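Local coordinates for protein chitinase (Paenibacillus sp. FPU-7, PDB 5GZT) that probably hydrolyses the beta-1,4 linkages of chitin and chitodextrins at random internal sites, as a chitinase carrying two glycoside hydrolase family 18 domains, at residues 509-514 / 609-614. Numbering follows the deposited sequence.
Sequences SVDSTV and AEYIKQ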
loop_
_atom_site.group_PDB
_atom_site.type_symbol
_atom_site.label_atom_id
_atom_site.label_comp_id
_atom_site.label_asym_id
_atom_site.label_seq_id
_atom_site.Cartn_x
_atom_site.Cartn_y
_atom_site.Cartn_z
ATOM N N SER B 509 -6.912 -11.499 -16.011
ATOM C CA SER B 509 -6.576 -10.149 -15.762
ATOM C C SER B 509 -6.889 -9.812 -14.323
ATOM O O SER B 509 -7.507 -10.652 -13.610
ATOM C CB SER B 509 -7.393 -9.298 -16.699
ATOM O OG SER B 509 -8.806 -9.460 -16.554
ATOM N N VAL B 510 -6.503 -8.592 -13.892
ATOM C CA VAL B 510 -6.989 -7.991 -12.684
ATOM C C VAL B 510 -8.547 -8.023 -12.745
ATOM O O VAL B 510 -9.201 -8.405 -11.808
ATOM C CB VAL B 510 -6.538 -6.555 -12.548
ATOM C CG1 VAL B 510 -7.252 -5.809 -11.442
ATOM C CG2 VAL B 510 -5.032 -6.493 -12.309
ATOM N N ASP B 511 -9.132 -7.570 -13.833
ATOM C CA ASP B 511 -10.611 -7.443 -13.902
ATOM C C ASP B 511 -11.300 -8.843 -13.741
ATOM O O ASP B 511 -12.189 -8.998 -12.917
ATOM C CB ASP B 511 -10.960 -6.841 -15.206
ATOM C CG ASP B 511 -12.457 -6.545 -15.362
ATOM O OD1 ASP B 511 -13.057 -5.948 -14.459
ATOM O OD2 ASP B 511 -12.975 -6.932 -16.455
ATOM N N SER B 512 -10.840 -9.844 -14.458
ATOM C CA SER B 512 -11.381 -11.194 -14.292
ATOM C C SER B 512 -11.270 -11.669 -12.862
ATOM O O SER B 512 -12.225 -12.273 -12.363
ATOM C CB SER B 512 -10.805 -12.204 -15.288
ATOM O OG SER B 512 -9.461 -12.587 -14.958
ATOM N N THR B 513 -10.169 -11.354 -12.182
ATOM C CA THR B 513 -9.985 -11.786 -10.815
ATOM C C THR B 513 -10.875 -11.071 -9.821
ATOM O O THR B 513 -11.479 -11.692 -8.908
ATOM C CB THR B 513 -8.514 -11.667 -10.385
ATOM O OG1 THR B 513 -7.727 -12.387 -11.343
ATOM C CG2 THR B 513 -8.269 -12.273 -9.049
ATOM N N VAL B 514 -10.950 -9.765 -9.943
ATOM C CA VAL B 514 -11.745 -8.983 -9.076
ATOM C C VAL B 514 -13.216 -9.392 -9.255
ATOM O O VAL B 514 -13.936 -9.475 -8.256
ATOM C CB VAL B 514 -11.572 -7.489 -9.317
ATOM C CG1 VAL B 514 -12.650 -6.686 -8.596
ATOM C CG2 VAL B 514 -10.151 -7.030 -8.860
ATOM N N ALA B 609 -4.253 1.642 -11.083
ATOM C CA ALA B 609 -4.690 2.589 -10.100
ATOM C C ALA B 609 -6.102 3.147 -10.440
ATOM O O ALA B 609 -6.966 3.281 -9.520
ATOM C CB ALA B 609 -3.682 3.749 -9.964
ATOM N N GLU B 610 -6.345 3.497 -11.693
ATOM C CA GLU B 610 -7.640 3.956 -12.082
ATOM C C GLU B 610 -8.715 2.839 -11.953
ATOM O O GLU B 610 -9.848 3.103 -11.551
ATOM C CB GLU B 610 -7.641 4.673 -13.431
ATOM C CG GLU B 610 -6.715 5.886 -13.545
ATOM C CD GLU B 610 -7.006 7.053 -12.543
ATOM O OE1 GLU B 610 -8.162 7.167 -12.086
ATOM O OE2 GLU B 610 -6.082 7.861 -12.188
ATOM N N TYR B 611 -8.382 1.595 -12.205
ATOM C CA TYR B 611 -9.340 0.542 -11.988
ATOM C C TYR B 611 -9.742 0.439 -10.503
ATOM O O TYR B 611 -10.891 0.284 -10.194
ATOM C CB TYR B 611 -8.776 -0.766 -12.467
ATOM C CG TYR B 611 -9.685 -1.931 -12.392
ATOM C CD1 TYR B 611 -9.789 -2.690 -11.236
ATOM C CD2 TYR B 611 -10.489 -2.274 -13.460
ATOM C CE1 TYR B 611 -10.656 -3.780 -11.183
ATOM C CE2 TYR B 611 -11.293 -3.378 -13.432
ATOM C CZ TYR B 611 -11.431 -4.086 -12.244
ATOM O OH TYR B 611 -12.250 -5.197 -12.186
ATOM N N ILE B 612 -8.762 0.546 -9.634
ATOM C CA ILE B 612 -8.933 0.466 -8.223
ATOM C C ILE B 612 -9.878 1.584 -7.792
ATOM O O ILE B 612 -10.866 1.333 -7.092
ATOM C CB ILE B 612 -7.574 0.628 -7.492
ATOM C CG1 ILE B 612 -6.761 -0.725 -7.541
ATOM C CG2 ILE B 612 -7.800 1.117 -6.021
ATOM C CD1 ILE B 612 -5.278 -0.484 -7.364
ATOM N N LYS B 613 -9.594 2.807 -8.195
ATOM C CA LYS B 613 -10.460 3.934 -7.811
ATOM C C LYS B 613 -11.857 3.804 -8.364
ATOM O O LYS B 613 -12.826 4.088 -7.605
ATOM C CB LYS B 613 -9.881 5.261 -8.229
ATOM C CG LYS B 613 -8.502 5.458 -7.645
ATOM C CD LYS B 613 -8.074 6.899 -7.514
ATOM C CE LYS B 613 -7.849 7.555 -8.835
ATOM N NZ LYS B 613 -7.948 9.043 -8.627
ATOM N N GLN B 614 -11.965 3.379 -9.630
ATOM C CA GLN B 614 -13.247 3.198 -10.307
ATOM C C GLN B 614 -14.094 2.146 -9.613
ATOM O O GLN B 614 -15.316 2.275 -9.643
ATOM C CB GLN B 614 -13.138 2.809 -11.812
ATOM C CG GLN B 614 -12.630 3.980 -12.681
ATOM C CD GLN B 614 -12.281 3.614 -14.143
ATOM O OE1 GLN B 614 -11.580 4.384 -14.866
ATOM N NE2 GLN B 614 -12.749 2.449 -14.585
#
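Tyr-611 reaches from helix 602-614 to the start of helix 510-519 and ends in a hydrogen bond: its OH donates to Asp-511 OD1 at 2.5 Å. The acceptor lies in the plane of the ring, at its edge, and uses the anti lone pair, the one turned away from OD2; the carboxylate is rotated 77° from the ring. Two valines one helical turn apart meet the same ring. Val-510 CG1 sits obliquely, 4.0 Å from Tyr-611 CE1, while Val-514 CG2 comes to 4.0 Å from that same carbon and Val-514 CB lies 3.7 Å from the phenol OH. With CG anti to the backbone N (chi1 -176°), Tyr-611 carries its ring toward the other helix; the axes of the short segments come no closer than 11.9 Å, their directions 28° apart. Lys-515, one turn further along the same helix, forms a salt bridge with Asp-511 OD2, so the two oxygens serve different partners. The helix start is fixed by a capping box: Ser-512 N donates to Ser-509 OG at 2.9 Å, and Ser-509 N to Ser-512 OG at 3.0 Å. Val-510, Val-514 and Ile-612 also rest on Val-529 of strand 527-532, placing both helices against one strand of the family 18 TIM barrel. Valine methyls at the CD1-CE1 side of the ring and a phenol-carboxylate bond at its end thus join these helices, giving the hydroxyl of the buried tyrosine an acceptor that is probably anionic, as the Lys-515 salt bridge suggests.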